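Local coordinates for protein extracellular ligand-binding receptor (Desulfohalobium retbaense DSM 5692, PDB 5ERE) that binds 2-oxo-4-methylpentanoic acid in a leucine-binding-protein-like domain and probably acts as a receptor joined to a tandem PAS-type sensor, at residues P2-I7 with A66-S71; H89-S94 with G103-L108; G93-K98 with V110-E115; C263-R268 with E282-N287. All blocks are in the same frame, centred on the assembly; numbering follows the deposited sequence.

Interaction 1: residues P2-I7 with A66-S71; sequences PVVGVI and AVVSCS. With COI (2-oxo-4-methylpentanoic acid), chain B.
Val-4 and Val-68 share one torsion, CG1 anti to the backbone N (chi1 176° and -177°), and this turns CG1 of Val-4 against the other branch of its partner: Val-4 CG1 lies 3.8 Å from Val-68 CG2. Across the sheet, Ile-7 holds CG1 beside its backbone N (chi1 -50°) and runs on extended, which carries its CD1 to 3.8 Å from Val-67 CG1. Gly-5, paired with Val-67, adds no side chain to the face of Ile-7 and Val-67. Between the two faces the backbones of strands 3-7 and 66-70 run parallel, their axes 4.6 Å apart. Gly-5 N donates to Ala-66 O at 3.0 Å, and Gly-5 O accepts from Val-68 N at 2.7 Å in a nearly straight bond. Ile-7 N reaches Val-68 O at 2.8 Å, and Ile-7 O takes the N-H of Cys-70. Leu-262 and Leu-266 of helix 254-271 cover the valine face, whereas Phe-54 of helix 47-60 covers Ile-7 and Val-67. Past the strand, Ser-71 OG donates in plane to a lone pair of Cys-70 O and also caps the following helix at Ala-74 N. Cys-70 SG approaches C5 of the bound 2-oxo acid. Two adjacent inner strands of a 2-1-3-4-5 parallel sheet flanked by helices, the second leading to the ligand, are characteristic of a type I periplasmic binding protein lobe.

Interaction 2: residues H89-S94 with G103-L108; sequences HVAIGS and GHTIRL. With COI (2-oxo-4-methylpentanoic acid), chain B; EDO (1,2-ethanediol), chain G.
His-89 and Thr-105 lie side by side and point the same way at the outer edge of the parallel sheet of this Rossmann-like binding lobe, where strand 88-92 pairs with the short strand 106-107. The imidazole swings out with CG anti to the backbone N (chi1 -178°) and meets Thr-105 OG1 at its ring edge, in plane, with ND1 and OG1 2.7 Å apart. The ring is gripped at both nitrogens, for NE2 bonds Ser-69 OG, while Thr-105 OG1 has a second partner in His-79. On the opposite face of the sheet Val-90 CG1 packs at 3.8 Å against Leu-108 CD1, the two crossing beneath helix 254-271. Backbone bonds join the strands: Ile-106 N to His-89 O, Ala-91 N to Ile-106 O at 2.8 Å, and Leu-108 N to Ala-91 O. Arg-107 leaves the same face as Ala-91 and bends at chi3 (65°), so that its guanidinium meets Ser-94 O edge-on, NH1 standing 3.1 Å from that oxygen, in plane and on a lone pair. NE forms a salt bridge with Asp-303, and NH1 also bonds an ethanediol oxygen, probably from the crystallisation liquor. With a leucine in place of Arg-107, Ser-94 O would probably lose this donor and Asp-303 its opposite charge, leaving the loop that follows the strand less firmly fixed. At the start of the pairing one water accepts from His-89 N at 3.1 Å and from Thr-105 N at 2.9 Å.

Interaction 3: residues G93-K98 with V110-E115; sequences GSAALK and VGVQQE. With COI (2-oxo-4-methylpentanoic acid), chain B; EDO (1,2-ethanediol), chain G.
Ala-95 and Gly-111 bring their CA atoms to 4.3 Å where a type I beta turn, Ser-94 to Leu-97, meets the start of a helix. Gly-111 is the N-cap residue of that helix, and its carbonyl already accepts from Glu-115 N. The N-H of Val-112, in the first helical turn, is turned outward to Ala-95 O at 3.1 Å; it approaches from above the carbonyl plane, 38° out of it, and thus not on a lone pair. The CA of Gly-111 adds a weaker C-H contact to the same oxygen. Among the side chains, Ala-95 CB points at the helix start and lies 3.4 Å from Val-110 O. Val-112 has CG1 anti to its backbone N (chi1 179°), leaving CG2 to cover the turn, 4.0 Å from the CB of Ala-95 and equally far from that of Ala-96. The same residue, Ala-95, also serves the ligand: its N donates to carboxylate O2 of 2-oxo-4-methylpentanoic acid at 2.8 Å. An ethanediol, probably from the crystallisation liquor, takes the N-H of Gln-113 on its O1 at 2.8 Å. Between strand 106-107 of the five-stranded parallel sheet and helix 112-123, which leads on to strand 129-134 of the mixed sheet, the chain probably makes one of its crossings between lobes; Trp-142 and Met-145 of helix 137-149 pack on Val-112, and Tyr-306 and Tyr-308 of strand 304-314 on Val-110.

Interaction 4: residues C263-R268 with E282-N287; sequences CTTLSR and EWYAGN. With CA (calcium ion), chain E.
Thr-265 OG1 has two partners: Tyr-284 OH donates to it at 2.7 Å, and it is also hydrogen-bonded to Asp-261 O, one turn back in its own helix. The hydroxyl gets there by standing between the backbone N and the carbonyl carbon (chi1 60°), which brings it to the phenol edge, in the ring plane. Leu-266 CB rests 3.5 Å from the same Tyr-284 OH. Trp-283 packs alongside, its CZ2 3.8 Å from Arg-268 C, and its CD1 lies over the centre of the Tyr-284 ring, 3.7 Å above the plane. A phenylalanine at Tyr-284 would probably keep much of this ring packing but leave Thr-265 OG1 without its donor and the two helices without their polar tie. Just beyond lies a calcium ion: Glu-282, in the last turn of the helix, gives O (2.2 Å) and OE2, and the type II turn from Tyr-284 to Asn-287 gives Ala-285 O and Asn-287 OD1. Helix 254-271 is thus held between helix 15-32, which packs on Cys-263 and Ser-267, and helix 277-284, with Phe-289 of strand 288-291 touching Thr-265 and Phe-298 meeting Tyr-284 edge-to-face.

How the interactions relate
All four contacts lie in the periplasmic-binding-protein domain. Interactions 1 and 2 are buried in one parallel sheet, whose strands 64-70 and 88-92 are neighbours, and Val-67 O probably bonds Val-90 N between them; backbone bonding and aliphatic packing dominate the first, whereas the second adds polar and charged side chains at the sheet edge. Interaction 3 shares Gly-93 and Ser-94 with interaction 2 but belongs to loops and a helix start beside the ligand. Interaction 4 joins two helices nearer the surface, partly exposed and close to calcium; it touches interaction 1 through Leu-266 on Val-4 and interaction 2 through Tyr-284 on Ile-106, but does not reach interaction 3.

Interaction 1: residues P2-I7 with A66-S71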
loop_
_atom_site.group_PDB
_atom_site.type_symbol
_atom_site.label_atom_id
_atom_site.label_comp_id
_atom_site.label_asym_id
_atom_site.label_seq_id
_atom_site.Cartn_x
_atom_site.Cartn_y
_atom_site.Cartn_z
ATOM N N PRO A 2 -28.799 -17.050 -19.332
ATOM C CA PRO A 2 -28.009 -15.879 -19.743
ATOM C C PRO A 2 -26.633 -16.232 -20.329
ATOM O O PRO A 2 -26.004 -17.208 -19.926
ATOM C CB PRO A 2 -27.847 -15.093 -18.446
ATOM C CG PRO A 2 -27.856 -16.137 -17.378
ATOM C CD PRO A 2 -28.797 -17.232 -17.865
ATOM N N VAL A 3 -26.185 -15.415 -21.272
ATOM C CA VAL A 3 -24.891 -15.598 -21.912
ATOM C C VAL A 3 -23.905 -14.532 -21.474
ATOM O O VAL A 3 -24.191 -13.338 -21.547
ATOM C CB VAL A 3 -25.045 -15.587 -23.439
ATOM C CG1 VAL A 3 -23.689 -15.584 -24.143
ATOM C CG2 VAL A 3 -25.869 -16.794 -23.869
ATOM N N VAL A 4 -22.736 -14.975 -21.023
ATOM C CA VAL A 4 -21.669 -14.050 -20.685
ATOM C C VAL A 4 -20.582 -14.117 -21.774
ATOM O O VAL A 4 -20.016 -15.180 -22.046
ATOM C CB VAL A 4 -21.081 -14.342 -19.292
ATOM C CG1 VAL A 4 -19.872 -13.416 -18.995
ATOM C CG2 VAL A 4 -22.148 -14.173 -18.226
ATOM N N GLY A 5 -20.326 -12.980 -22.417
ATOM C CA GLY A 5 -19.227 -12.870 -23.365
ATOM C C GLY A 5 -17.887 -12.515 -22.703
ATOM O O GLY A 5 -17.817 -11.633 -21.856
ATOM N N VAL A 6 -16.832 -13.227 -23.083
ATOM C CA VAL A 6 -15.536 -13.133 -22.420
ATOM C C VAL A 6 -14.428 -12.915 -23.470
ATOM O O VAL A 6 -14.118 -13.820 -24.241
ATOM C CB VAL A 6 -15.202 -14.383 -21.633
ATOM C CG1 VAL A 6 -13.837 -14.217 -20.962
ATOM C CG2 VAL A 6 -16.344 -14.746 -20.587
ATOM N N ILE A 7 -13.880 -11.705 -23.491
ATOM C CA ILE A 7 -12.926 -11.265 -24.510
ATOM C C ILE A 7 -11.520 -11.297 -23.946
ATOM O O ILE A 7 -11.188 -10.535 -23.056
ATOM C CB ILE A 7 -13.247 -9.856 -25.005
ATOM C CG1 ILE A 7 -14.724 -9.803 -25.368
ATOM C CG2 ILE A 7 -12.353 -9.506 -26.196
ATOM C CD1 ILE A 7 -15.279 -8.421 -25.795
ATOM N N ALA A 66 -23.731 -10.051 -19.744
ATOM C CA ALA A 66 -22.512 -9.326 -19.406
ATOM C C ALA A 66 -21.391 -9.557 -20.403
ATOM O O ALA A 66 -21.388 -10.527 -21.161
ATOM C CB ALA A 66 -22.005 -9.713 -18.054
ATOM N N VAL A 67 -20.416 -8.664 -20.333
ATOM C CA VAL A 67 -19.176 -8.770 -21.108
ATOM C C VAL A 67 -18.027 -8.639 -20.159
ATOM O O VAL A 67 -17.962 -7.690 -19.397
ATOM C CB VAL A 67 -19.069 -7.677 -22.197
ATOM C CG1 VAL A 67 -17.734 -7.813 -22.978
ATOM C CG2 VAL A 67 -20.178 -7.829 -23.137
ATOM N N VAL A 68 -17.133 -9.622 -20.200
ATOM C CA VAL A 68 -15.910 -9.601 -19.444
ATOM C C VAL A 68 -14.767 -9.353 -20.435
ATOM O O VAL A 68 -14.734 -9.971 -21.496
ATOM C CB VAL A 68 -15.715 -10.934 -18.696
ATOM C CG1 VAL A 68 -14.490 -10.896 -17.841
ATOM C CG2 VAL A 68 -16.983 -11.190 -17.814
ATOM N N SER A 69 -13.868 -8.443 -20.104
ATOM C CA SER A 69 -12.688 -8.228 -20.932
ATOM C C SER A 69 -11.424 -8.319 -20.128
ATOM O O SER A 69 -11.343 -7.766 -19.045
ATOM C CB SER A 69 -12.769 -6.866 -21.622
ATOM O OG SER A 69 -12.784 -5.828 -20.667
ATOM N N CYS A 70 -10.433 -9.013 -20.684
ATOM C CA CYS A 70 -9.092 -9.020 -20.141
ATOM C C CYS A 70 -8.252 -7.913 -20.807
ATOM O O CYS A 70 -8.387 -7.708 -21.995
ATOM C CB CYS A 70 -8.423 -10.373 -20.365
ATOM S SG CYS A 70 -6.654 -10.264 -19.953
ATOM N N SER A 71 -7.420 -7.252 -19.996
ATOM C CA SER A 71 -6.328 -6.309 -20.354
ATOM C C SER A 71 -6.795 -4.873 -20.143
ATOM O O SER A 71 -7.955 -4.542 -20.368
ATOM C CB SER A 71 -5.800 -6.486 -21.788
ATOM O OG SER A 71 -6.631 -5.848 -22.726
HETATM C C1 COI B . -3.192 -5.425 -17.172
HETATM O O1 COI B . -3.545 -4.724 -18.157
HETATM O O2 COI B . -3.280 -5.012 -15.989
HETATM C C2 COI B . -2.715 -6.814 -17.433
HETATM O O3 COI B . -2.332 -7.512 -16.513
HETATM C C3 COI B . -2.782 -7.271 -18.870
HETATM C C4 COI B . -2.115 -8.591 -19.022
HETATM C C5 COI B . -2.709 -9.258 -20.244
HETATM C C6 COI B . -0.633 -8.275 -19.162
#

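Interaction 2: residues H89-S94 with G103-L108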
loop_
_atom_site.group_PDB
_atom_site.type_symbol
_atom_site.label_atom_id
_atom_site.label_comp_id
_atom_site.label_asym_id
_atom_site.label_seq_id
_atom_site.Cartn_x
_atom_site.Cartn_y
_atom_site.Cartn_z
ATOM N N HIS A 89 -20.490 -4.850 -17.482
ATOM C CA HIS A 89 -19.100 -4.993 -17.892
ATOM C C HIS A 89 -18.229 -5.313 -16.702
ATOM O O HIS A 89 -18.299 -4.649 -15.671
ATOM C CB HIS A 89 -18.605 -3.711 -18.593
ATOM C CG HIS A 89 -17.187 -3.807 -19.074
ATOM N ND1 HIS A 89 -16.291 -2.763 -18.947
ATOM C CD2 HIS A 89 -16.507 -4.817 -19.672
ATOM C CE1 HIS A 89 -15.114 -3.133 -19.431
ATOM N NE2 HIS A 89 -15.220 -4.367 -19.887
ATOM N N VAL A 90 -17.404 -6.345 -16.850
ATOM C CA VAL A 90 -16.423 -6.689 -15.841
ATOM C C VAL A 90 -15.012 -6.633 -16.472
ATOM O O VAL A 90 -14.801 -7.138 -17.557
ATOM C CB VAL A 90 -16.641 -8.088 -15.242
ATOM C CG1 VAL A 90 -15.615 -8.342 -14.175
ATOM C CG2 VAL A 90 -18.065 -8.180 -14.652
ATOM N N ALA A 91 -14.082 -5.984 -15.794
ATOM C CA ALA A 91 -12.677 -5.940 -16.247
ATOM C C ALA A 91 -11.834 -6.822 -15.348
ATOM O O ALA A 91 -11.835 -6.667 -14.117
ATOM C CB ALA A 91 -12.171 -4.548 -16.232
ATOM N N ILE A 92 -11.116 -7.743 -15.978
ATOM C CA ILE A 92 -10.156 -8.588 -15.291
ATOM C C ILE A 92 -8.777 -8.333 -15.955
ATOM O O ILE A 92 -8.708 -7.780 -17.068
ATOM C CB ILE A 92 -10.578 -10.054 -15.367
ATOM C CG1 ILE A 92 -10.678 -10.541 -16.815
ATOM C CG2 ILE A 92 -11.979 -10.230 -14.665
ATOM C CD1 ILE A 92 -10.743 -12.077 -16.946
ATOM N N GLY A 93 -7.700 -8.715 -15.278
ATOM C CA GLY A 93 -6.352 -8.421 -15.783
ATOM C C GLY A 93 -6.252 -6.986 -16.298
ATOM O O GLY A 93 -5.777 -6.719 -17.418
ATOM N N SER A 94 -6.716 -6.047 -15.489
ATOM C CA SER A 94 -6.888 -4.669 -15.952
ATOM C C SER A 94 -6.446 -3.622 -14.930
ATOM O O SER A 94 -7.268 -2.808 -14.506
ATOM C CB SER A 94 -8.359 -4.400 -16.302
ATOM O OG SER A 94 -8.818 -5.133 -17.426
ATOM N N GLY A 103 -20.612 4.201 -12.175
ATOM C CA GLY A 103 -21.572 3.122 -12.051
ATOM C C GLY A 103 -21.489 2.091 -13.158
ATOM O O GLY A 103 -22.407 1.303 -13.346
ATOM N N HIS A 104 -20.386 2.081 -13.896
ATOM C CA HIS A 104 -20.236 1.137 -15.000
ATOM C C HIS A 104 -18.875 0.532 -14.895
ATOM O O HIS A 104 -17.890 1.221 -14.534
ATOM C CB HIS A 104 -20.440 1.797 -16.371
ATOM C CG HIS A 104 -21.852 2.259 -16.610
ATOM N ND1 HIS A 104 -22.776 1.500 -17.296
ATOM C CD2 HIS A 104 -22.494 3.387 -16.233
ATOM C CE1 HIS A 104 -23.930 2.144 -17.333
ATOM N NE2 HIS A 104 -23.785 3.293 -16.699
ATOM N N THR A 105 -18.858 -0.766 -15.189
ATOM C CA THR A 105 -17.670 -1.601 -15.134
ATOM C C THR A 105 -17.253 -1.918 -13.713
ATOM O O THR A 105 -16.841 -1.056 -12.950
ATOM C CB THR A 105 -16.446 -0.970 -15.858
ATOM O OG1 THR A 105 -16.776 -0.728 -17.230
ATOM C CG2 THR A 105 -15.261 -1.942 -15.785
ATOM N N ILE A 106 -17.341 -3.190 -13.376
ATOM C CA ILE A 106 -16.777 -3.662 -12.152
ATOM C C ILE A 106 -15.375 -4.144 -12.501
ATOM O O ILE A 106 -15.186 -4.746 -13.534
ATOM C CB ILE A 106 -17.614 -4.809 -11.555
ATOM C CG1 ILE A 106 -18.940 -4.265 -10.998
ATOM C CG2 ILE A 106 -16.825 -5.594 -10.481
ATOM C CD1 ILE A 106 -18.810 -3.449 -9.712
ATOM N N ARG A 107 -14.423 -3.883 -11.627
ATOM C CA ARG A 107 -13.044 -4.298 -11.869
ATOM C C ARG A 107 -12.474 -5.155 -10.737
ATOM O O ARG A 107 -12.438 -4.736 -9.582
ATOM C CB ARG A 107 -12.159 -3.085 -12.065
ATOM C CG ARG A 107 -10.703 -3.499 -12.072
ATOM C CD ARG A 107 -9.804 -2.409 -12.564
ATOM N NE ARG A 107 -9.775 -1.230 -11.707
ATOM C CZ ARG A 107 -8.779 -0.352 -11.689
ATOM N NH1 ARG A 107 -7.700 -0.546 -12.461
ATOM N NH2 ARG A 107 -8.848 0.705 -10.877
ATOM N N LEU A 108 -11.982 -6.335 -11.090
ATOM C CA LEU A 108 -11.407 -7.243 -10.115
ATOM C C LEU A 108 -9.905 -7.038 -9.900
ATOM O O LEU A 108 -9.350 -7.590 -8.965
ATOM C CB LEU A 108 -11.647 -8.693 -10.541
ATOM C CG LEU A 108 -12.928 -9.328 -9.999
ATOM C CD1 LEU A 108 -14.050 -8.848 -10.790
ATOM C CD2 LEU A 108 -12.849 -10.876 -10.091
HETATM C C1 COI B . -3.192 -5.425 -17.172
HETATM O O1 COI B . -3.545 -4.724 -18.157
HETATM O O2 COI B . -3.280 -5.012 -15.989
HETATM C C2 COI B . -2.715 -6.814 -17.433
HETATM O O3 COI B . -2.332 -7.512 -16.513
HETATM C C3 COI B . -2.782 -7.271 -18.870
HETATM C C4 COI B . -2.115 -8.591 -19.022
HETATM C C5 COI B . -2.709 -9.258 -20.244
HETATM C C6 COI B . -0.633 -8.275 -19.162
HETATM C C1 EDO G . -5.652 3.359 -11.301
HETATM O O1 EDO G . -4.249 3.387 -11.005
HETATM C C2 EDO G . -5.781 3.031 -12.774
HETATM O O2 EDO G . -6.808 2.055 -12.971
HETATM O O HOH W 1 -21.251 -2.132 -16.089
#

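Interaction 3: residues G93-K98 with V110-E115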
loop_
_atom_site.group_PDB
_atom_site.type_symbol
_atom_site.label_atom_id
_atom_site.label_comp_id
_atom_site.label_asym_id
_atom_site.label_seq_id
_atom_site.Cartn_x
_atom_site.Cartn_y
_atom_site.Cartn_z
ATOM N N GLY A 93 -7.700 -8.715 -15.278
ATOM C CA GLY A 93 -6.352 -8.421 -15.783
ATOM C C GLY A 93 -6.252 -6.986 -16.298
ATOM O O GLY A 93 -5.777 -6.719 -17.418
ATOM N N SER A 94 -6.716 -6.047 -15.489
ATOM C CA SER A 94 -6.888 -4.669 -15.952
ATOM C C SER A 94 -6.446 -3.622 -14.930
ATOM O O SER A 94 -7.268 -2.808 -14.506
ATOM C CB SER A 94 -8.359 -4.400 -16.302
ATOM O OG SER A 94 -8.818 -5.133 -17.426
ATOM N N ALA A 95 -5.170 -3.597 -14.533
ATOM C CA ALA A 95 -4.742 -2.562 -13.559
ATOM C C ALA A 95 -4.827 -1.080 -14.042
ATOM O O ALA A 95 -4.888 -0.171 -13.217
ATOM C CB ALA A 95 -3.354 -2.828 -13.111
ATOM N N ALA A 96 -4.780 -0.818 -15.343
ATOM C CA ALA A 96 -4.781 0.591 -15.815
ATOM C C ALA A 96 -6.115 0.934 -16.479
ATOM O O ALA A 96 -6.170 1.603 -17.496
ATOM C CB ALA A 96 -3.593 0.878 -16.782
ATOM N N LEU A 97 -7.199 0.494 -15.869
ATOM C CA LEU A 97 -8.532 0.874 -16.312
ATOM C C LEU A 97 -8.769 2.386 -16.163
ATOM O O LEU A 97 -8.506 2.965 -15.104
ATOM C CB LEU A 97 -9.592 0.096 -15.515
ATOM C CG LEU A 97 -11.036 0.562 -15.701
ATOM C CD1 LEU A 97 -11.506 0.289 -17.121
ATOM C CD2 LEU A 97 -11.955 -0.125 -14.679
ATOM N N LYS A 98 -9.294 3.011 -17.217
ATOM C CA LYS A 98 -9.686 4.415 -17.159
ATOM C C LYS A 98 -11.218 4.541 -17.131
ATOM O O LYS A 98 -11.891 4.173 -18.092
ATOM C CB LYS A 98 -9.083 5.181 -18.352
ATOM N N VAL A 110 -6.608 -4.897 -8.878
ATOM C CA VAL A 110 -6.100 -3.753 -8.145
ATOM C C VAL A 110 -5.355 -2.821 -9.103
ATOM O O VAL A 110 -4.578 -3.262 -9.949
ATOM C CB VAL A 110 -5.187 -4.174 -6.978
ATOM C CG1 VAL A 110 -4.417 -2.981 -6.406
ATOM C CG2 VAL A 110 -6.014 -4.807 -5.852
ATOM N N GLY A 111 -5.604 -1.527 -8.940
ATOM C CA GLY A 111 -5.057 -0.522 -9.832
ATOM C C GLY A 111 -3.559 -0.219 -9.766
ATOM O O GLY A 111 -2.893 -0.471 -8.765
ATOM N N VAL A 112 -3.040 0.368 -10.841
ATOM C CA VAL A 112 -1.621 0.812 -10.886
ATOM C C VAL A 112 -1.253 1.700 -9.695
ATOM O O VAL A 112 -0.230 1.490 -9.053
ATOM C CB VAL A 112 -1.305 1.582 -12.204
ATOM C CG1 VAL A 112 0.160 2.058 -12.234
ATOM C CG2 VAL A 112 -1.556 0.692 -13.375
ATOM N N GLN A 113 -2.130 2.626 -9.337
ATOM C CA GLN A 113 -1.832 3.570 -8.264
ATOM C C GLN A 113 -1.536 2.866 -6.958
ATOM O O GLN A 113 -0.544 3.170 -6.282
ATOM C CB GLN A 113 -2.985 4.547 -8.024
ATOM C CG GLN A 113 -2.565 5.654 -7.043
ATOM C CD GLN A 113 -3.608 6.733 -6.851
ATOM O OE1 GLN A 113 -4.344 7.073 -7.772
ATOM N NE2 GLN A 113 -3.670 7.285 -5.645
ATOM N N GLN A 114 -2.390 1.903 -6.613
ATOM C CA GLN A 114 -2.221 1.204 -5.354
ATOM C C GLN A 114 -0.948 0.383 -5.398
ATOM O O GLN A 114 -0.186 0.420 -4.462
ATOM C CB GLN A 114 -3.425 0.287 -5.041
ATOM N N GLU A 115 -0.748 -0.363 -6.480
ATOM C CA GLU A 115 0.382 -1.268 -6.580
ATOM C C GLU A 115 1.688 -0.457 -6.627
ATOM O O GLU A 115 2.702 -0.848 -6.033
ATOM C CB GLU A 115 0.271 -2.184 -7.822
ATOM C CG GLU A 115 1.419 -3.201 -7.892
ATOM C CD GLU A 115 1.330 -4.174 -9.054
ATOM O OE1 GLU A 115 0.469 -3.994 -9.935
ATOM O OE2 GLU A 115 2.133 -5.139 -9.087
HETATM C C1 COI B . -3.192 -5.425 -17.172
HETATM O O1 COI B . -3.545 -4.724 -18.157
HETATM O O2 COI B . -3.280 -5.012 -15.989
HETATM C C2 COI B . -2.715 -6.814 -17.433
HETATM O O3 COI B . -2.332 -7.512 -16.513
HETATM C C3 COI B . -2.782 -7.271 -18.870
HETATM C C4 COI B . -2.115 -8.591 -19.022
HETATM C C5 COI B . -2.709 -9.258 -20.244
HETATM C C6 COI B . -0.633 -8.275 -19.162
HETATM C C1 EDO G . -5.652 3.359 -11.301
HETATM O O1 EDO G . -4.249 3.387 -11.005
HETATM C C2 EDO G . -5.781 3.031 -12.774
HETATM O O2 EDO G . -6.808 2.055 -12.971
#

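Interaction 4: residues C263-R268 with E282-N287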
loop_
_atom_site.group_PDB
_atom_site.type_symbol
_atom_site.label_atom_id
_atom_site.label_comp_id
_atom_site.label_asym_id
_atom_site.label_seq_id
_atom_site.Cartn_x
_atom_site.Cartn_y
_atom_site.Cartn_z
ATOM N N CYS A 263 -16.072 -15.859 -11.963
ATOM C CA CYS A 263 -17.155 -16.810 -12.303
ATOM C C CYS A 263 -17.959 -17.193 -11.111
ATOM O O CYS A 263 -19.181 -17.317 -11.212
ATOM C CB CYS A 263 -16.643 -18.077 -12.983
ATOM S SG CYS A 263 -15.820 -17.707 -14.497
ATOM N N THR A 264 -17.297 -17.403 -9.982
ATOM C CA THR A 264 -17.995 -17.830 -8.761
ATOM C C THR A 264 -19.042 -16.799 -8.348
ATOM O O THR A 264 -20.199 -17.120 -8.070
ATOM C CB THR A 264 -16.967 -18.043 -7.613
ATOM O OG1 THR A 264 -16.201 -19.217 -7.911
ATOM C CG2 THR A 264 -17.636 -18.185 -6.266
ATOM N N THR A 265 -18.623 -15.541 -8.323
ATOM C CA THR A 265 -19.473 -14.504 -7.786
ATOM C C THR A 265 -20.531 -14.088 -8.808
ATOM O O THR A 265 -21.659 -13.824 -8.425
ATOM C CB THR A 265 -18.638 -13.311 -7.319
ATOM O OG1 THR A 265 -17.887 -12.773 -8.420
ATOM C CG2 THR A 265 -17.705 -13.783 -6.200
ATOM N N LEU A 266 -20.183 -14.052 -10.093
ATOM C CA LEU A 266 -21.147 -13.711 -11.123
ATOM C C LEU A 266 -22.231 -14.778 -11.257
ATOM O O LEU A 266 -23.379 -14.458 -11.526
ATOM C CB LEU A 266 -20.459 -13.508 -12.473
ATOM C CG LEU A 266 -21.299 -12.914 -13.607
ATOM C CD1 LEU A 266 -21.818 -11.539 -13.235
ATOM C CD2 LEU A 266 -20.447 -12.797 -14.886
ATOM N N SER A 267 -21.841 -16.039 -11.127
ATOM C CA SER A 267 -22.780 -17.147 -11.089
ATOM C C SER A 267 -23.818 -16.930 -10.003
ATOM O O SER A 267 -25.012 -17.126 -10.235
ATOM C CB SER A 267 -22.082 -18.475 -10.816
ATOM O OG SER A 267 -21.528 -19.007 -11.985
ATOM N N ARG A 268 -23.349 -16.545 -8.815
ATOM C CA ARG A 268 -24.239 -16.372 -7.669
ATOM C C ARG A 268 -25.148 -15.183 -7.978
ATOM O O ARG A 268 -26.346 -15.270 -7.744
ATOM C CB ARG A 268 -23.458 -16.162 -6.350
ATOM C CG ARG A 268 -22.788 -17.423 -5.730
ATOM C CD ARG A 268 -21.435 -17.140 -4.968
ATOM N NE ARG A 268 -21.542 -16.028 -4.019
ATOM C CZ ARG A 268 -20.519 -15.366 -3.471
ATOM N NH1 ARG A 268 -19.261 -15.693 -3.739
ATOM N NH2 ARG A 268 -20.783 -14.371 -2.621
ATOM N N GLU A 282 -24.411 -3.257 -8.459
ATOM C CA GLU A 282 -24.662 -3.171 -7.023
ATOM C C GLU A 282 -24.331 -4.486 -6.282
ATOM O O GLU A 282 -23.979 -4.500 -5.087
ATOM C CB GLU A 282 -26.136 -2.773 -6.752
ATOM C CG GLU A 282 -26.457 -2.685 -5.257
ATOM C CD GLU A 282 -25.631 -1.628 -4.531
ATOM O OE1 GLU A 282 -25.727 -0.453 -4.958
ATOM O OE2 GLU A 282 -24.863 -1.962 -3.577
ATOM N N TRP A 283 -24.473 -5.593 -6.981
ATOM C CA TRP A 283 -24.058 -6.871 -6.431
ATOM C C TRP A 283 -22.634 -6.813 -5.908
ATOM O O TRP A 283 -22.298 -7.406 -4.870
ATOM C CB TRP A 283 -24.153 -7.943 -7.506
ATOM C CG TRP A 283 -23.794 -9.263 -7.009
ATOM C CD1 TRP A 283 -22.559 -9.842 -7.027
ATOM C CD2 TRP A 283 -24.677 -10.189 -6.368
ATOM N NE1 TRP A 283 -22.619 -11.086 -6.447
ATOM C CE2 TRP A 283 -23.903 -11.322 -6.028
ATOM C CE3 TRP A 283 -26.039 -10.173 -6.053
ATOM C CZ2 TRP A 283 -24.450 -12.420 -5.411
ATOM C CZ3 TRP A 283 -26.587 -11.278 -5.433
ATOM C CH2 TRP A 283 -25.786 -12.381 -5.112
ATOM N N TYR A 284 -21.783 -6.136 -6.669
ATOM C CA TYR A 284 -20.369 -6.055 -6.311
ATOM C C TYR A 284 -20.048 -4.824 -5.466
ATOM O O TYR A 284 -19.333 -4.934 -4.472
ATOM C CB TYR A 284 -19.527 -6.085 -7.594
ATOM C CG TYR A 284 -19.468 -7.455 -8.231
ATOM C CD1 TYR A 284 -18.569 -8.415 -7.789
ATOM C CD2 TYR A 284 -20.274 -7.762 -9.315
ATOM C CE1 TYR A 284 -18.527 -9.678 -8.367
ATOM C CE2 TYR A 284 -20.235 -8.986 -9.908
ATOM C CZ TYR A 284 -19.359 -9.949 -9.438
ATOM O OH TYR A 284 -19.332 -11.147 -10.081
ATOM N N ALA A 285 -20.602 -3.664 -5.843
ATOM C CA ALA A 285 -20.198 -2.390 -5.266
ATOM C C ALA A 285 -20.463 -2.373 -3.762
ATOM O O ALA A 285 -21.590 -2.604 -3.328
ATOM C CB ALA A 285 -20.956 -1.206 -5.975
ATOM N N GLY A 286 -19.430 -2.072 -2.978
ATOM C CA GLY A 286 -19.512 -2.036 -1.526
ATOM C C GLY A 286 -19.385 -3.380 -0.835
ATOM O O GLY A 286 -19.417 -3.462 0.396
ATOM N N ASN A 287 -19.248 -4.448 -1.609
ATOM C CA ASN A 287 -19.323 -5.774 -1.023
ATOM C C ASN A 287 -17.963 -6.360 -0.808
ATOM O O ASN A 287 -16.982 -5.974 -1.448
ATOM C CB ASN A 287 -20.161 -6.747 -1.884
ATOM C CG ASN A 287 -21.631 -6.505 -1.752
ATOM O OD1 ASN A 287 -22.118 -5.453 -2.161
ATOM N ND2 ASN A 287 -22.361 -7.485 -1.186
HETATM CA CA CA E . -23.608 -3.854 -2.964
#